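Side-chain contact in recombination protein uvsY (Enterobacteria phage T4, PDB 4ZWS), which helps the UvsX recombinase to assemble on single-stranded DNA and to displace bound gp32, thereby promoting viral DNA synthesis: residues Glu4-Glu9 against Leu36-Ser41. Sequence-based numbering, arbitrary orientation.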
loop_
_atom_site.group_PDB
_atom_site.type_symbol
_atom_site.label_atom_id
_atom_site.label_comp_id
_atom_site.label_asym_id
_atom_site.label_seq_id
_atom_site.Cartn_x
_atom_site.Cartn_y
_atom_site.Cartn_z
ATOM N N GLU A 4 20.442 -21.821 -7.676
ATOM C CA GLU A 4 20.840 -21.909 -9.065
ATOM C C GLU A 4 20.117 -23.063 -9.775
ATOM O O GLU A 4 19.817 -22.968 -10.963
ATOM C CB GLU A 4 22.354 -22.066 -9.173
ATOM C CG GLU A 4 23.105 -20.815 -8.731
ATOM C CD GLU A 4 23.087 -20.598 -7.212
ATOM O OE1 GLU A 4 22.687 -21.533 -6.473
ATOM O OE2 GLU A 4 23.446 -19.479 -6.762
ATOM N N ASP A 5 19.797 -24.129 -9.043
ATOM C CA ASP A 5 19.039 -25.231 -9.621
ATOM C C ASP A 5 17.641 -24.768 -10.010
ATOM O O ASP A 5 17.149 -25.098 -11.095
ATOM C CB ASP A 5 18.941 -26.413 -8.660
ATOM C CG ASP A 5 20.264 -27.129 -8.465
ATOM O OD1 ASP A 5 20.455 -27.723 -7.383
ATOM O OD2 ASP A 5 21.097 -27.126 -9.399
ATOM N N LEU A 6 17.002 -24.013 -9.119
ATOM C CA LEU A 6 15.675 -23.465 -9.388
ATOM C C LEU A 6 15.688 -22.510 -10.574
ATOM O O LEU A 6 14.811 -22.566 -11.436
ATOM C CB LEU A 6 15.129 -22.747 -8.148
ATOM C CG LEU A 6 14.844 -23.666 -6.956
ATOM C CD1 LEU A 6 14.260 -22.882 -5.795
ATOM C CD2 LEU A 6 13.883 -24.734 -7.390
ATOM N N GLN A 7 16.702 -21.653 -10.627
ATOM C CA GLN A 7 16.842 -20.717 -11.730
ATOM C C GLN A 7 16.885 -21.471 -13.047
ATOM O O GLN A 7 16.176 -21.134 -14.001
ATOM C CB GLN A 7 18.088 -19.867 -11.556
ATOM C CG GLN A 7 17.980 -18.965 -10.375
ATOM C CD GLN A 7 19.196 -18.095 -10.189
ATOM O OE1 GLN A 7 20.262 -18.365 -10.751
ATOM N NE2 GLN A 7 19.050 -17.042 -9.378
ATOM N N GLU A 8 17.704 -22.510 -13.076
ATOM C CA GLU A 8 17.855 -23.314 -14.263
ATOM C C GLU A 8 16.570 -24.067 -14.588
ATOM O O GLU A 8 16.171 -24.153 -15.756
ATOM C CB GLU A 8 19.034 -24.267 -14.090
ATOM C CG GLU A 8 19.710 -24.589 -15.402
ATOM C CD GLU A 8 20.088 -23.334 -16.183
ATOM O OE1 GLU A 8 20.565 -22.350 -15.562
ATOM O OE2 GLU A 8 19.870 -23.333 -17.420
ATOM N N GLU A 9 15.908 -24.578 -13.557
ATOM C CA GLU A 9 14.678 -25.328 -13.759
ATOM C C GLU A 9 13.555 -24.467 -14.351
ATOM O O GLU A 9 12.865 -24.901 -15.279
ATOM C CB GLU A 9 14.211 -25.956 -12.458
ATOM C CG GLU A 9 13.025 -26.870 -12.650
ATOM C CD GLU A 9 12.622 -27.600 -11.385
ATOM O OE1 GLU A 9 11.621 -28.347 -11.433
ATOM O OE2 GLU A 9 13.302 -27.434 -10.348
ATOM N N LEU A 36 3.971 -24.688 -7.110
ATOM C CA LEU A 36 3.183 -24.467 -5.917
ATOM C C LEU A 36 3.653 -25.411 -4.822
ATOM O O LEU A 36 3.778 -25.004 -3.666
ATOM C CB LEU A 36 1.700 -24.659 -6.217
ATOM C CG LEU A 36 0.723 -24.231 -5.130
ATOM C CD1 LEU A 36 0.988 -22.803 -4.683
ATOM C CD2 LEU A 36 -0.673 -24.344 -5.688
ATOM N N ASN A 37 3.986 -26.643 -5.201
ATOM C CA ASN A 37 4.539 -27.628 -4.265
ATOM C C ASN A 37 5.923 -27.289 -3.737
ATOM O O ASN A 37 6.190 -27.495 -2.557
ATOM C CB ASN A 37 4.556 -29.007 -4.904
ATOM C CG ASN A 37 3.176 -29.562 -5.053
ATOM O OD1 ASN A 37 2.248 -29.074 -4.405
ATOM N ND2 ASN A 37 3.007 -30.544 -5.939
ATOM N N LYS A 38 6.801 -26.794 -4.604
ATOM C CA LYS A 38 8.112 -26.342 -4.155
ATOM C C LYS A 38 7.918 -25.313 -3.048
ATOM O O LYS A 38 8.461 -25.457 -1.959
ATOM C CB LYS A 38 8.915 -25.734 -5.303
ATOM C CG LYS A 38 9.511 -26.735 -6.256
ATOM C CD LYS A 38 10.201 -26.026 -7.412
ATOM C CE LYS A 38 11.195 -26.926 -8.133
ATOM N NZ LYS A 38 10.593 -28.183 -8.654
ATOM N N HIS A 39 7.093 -24.312 -3.339
ATOM C CA HIS A 39 6.786 -23.195 -2.444
ATOM C C HIS A 39 6.262 -23.713 -1.107
ATOM O O HIS A 39 6.691 -23.293 -0.039
ATOM C CB HIS A 39 5.773 -22.282 -3.143
ATOM C CG HIS A 39 5.443 -21.022 -2.406
ATOM N ND1 HIS A 39 4.457 -20.952 -1.446
ATOM C CD2 HIS A 39 5.938 -19.766 -2.525
ATOM C CE1 HIS A 39 4.373 -19.715 -0.992
ATOM N NE2 HIS A 39 5.261 -18.974 -1.630
ATOM N N SER A 40 5.365 -24.677 -1.187
ATOM C CA SER A 40 4.744 -25.271 -0.021
ATOM C C SER A 40 5.805 -25.982 0.829
ATOM O O SER A 40 5.799 -25.887 2.059
ATOM C CB SER A 40 3.650 -26.227 -0.465
ATOM O OG SER A 40 2.874 -26.636 0.625
ATOM N N SER A 41 6.689 -26.729 0.166
ATOM C CA SER A 41 7.770 -27.436 0.852
ATOM C C SER A 41 8.747 -26.502 1.542
ATOM O O SER A 41 9.185 -26.761 2.657
ATOM C CB SER A 41 8.568 -28.286 -0.133
ATOM O OG SER A 41 7.852 -29.444 -0.478
#
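Between the short N-terminal helix 3-14 and the long helix 21-64, a lysine that reaches from one helix to the other, K38, joins L6 and E9, the two residues it meets on segment 4-9. It illustrates how a long amphipathic side chain can tie together helices whose backbones are well separated here: of the CA atoms of the two segments, those of L6 and K38 come nearest, at 9.6 Å. The lysine runs nearly straight as far as CE, then turns at its last torsion (chi4 57°), which brings the ammonium to the carboxylate of E9. That glutamate approaches from the opposite direction with its chain fully extended, CG lying anti to the backbone N (chi1 -174°). K38 NZ donates to E9 OE1 at 3.0 Å in a hydrogen-bonded salt bridge, reaching the oxygen on its syn side but 29° out of the carboxylate plane.

In the heptameric alpha barrel built from copies of this largely helical chain, helix 3-14 packs against helix 21-64 and also touches helix 91-135, where L6 meets F109. Along its aliphatic part, the lysine is met by this same leucine: L6 CD2 lies 3.5 Å from K38 CE and 3.9 Å from K38 CD, the methyl resting alongside the last methylenes. W35, from the same long helix as K38, touches both L6 and E9 and makes a cation-pi contact with K38. E9 OE1 is also held in a salt bridge by K34, its stronger partner, and the two ammonium groups sharing this oxygen would probably stabilise the ionised carboxylate.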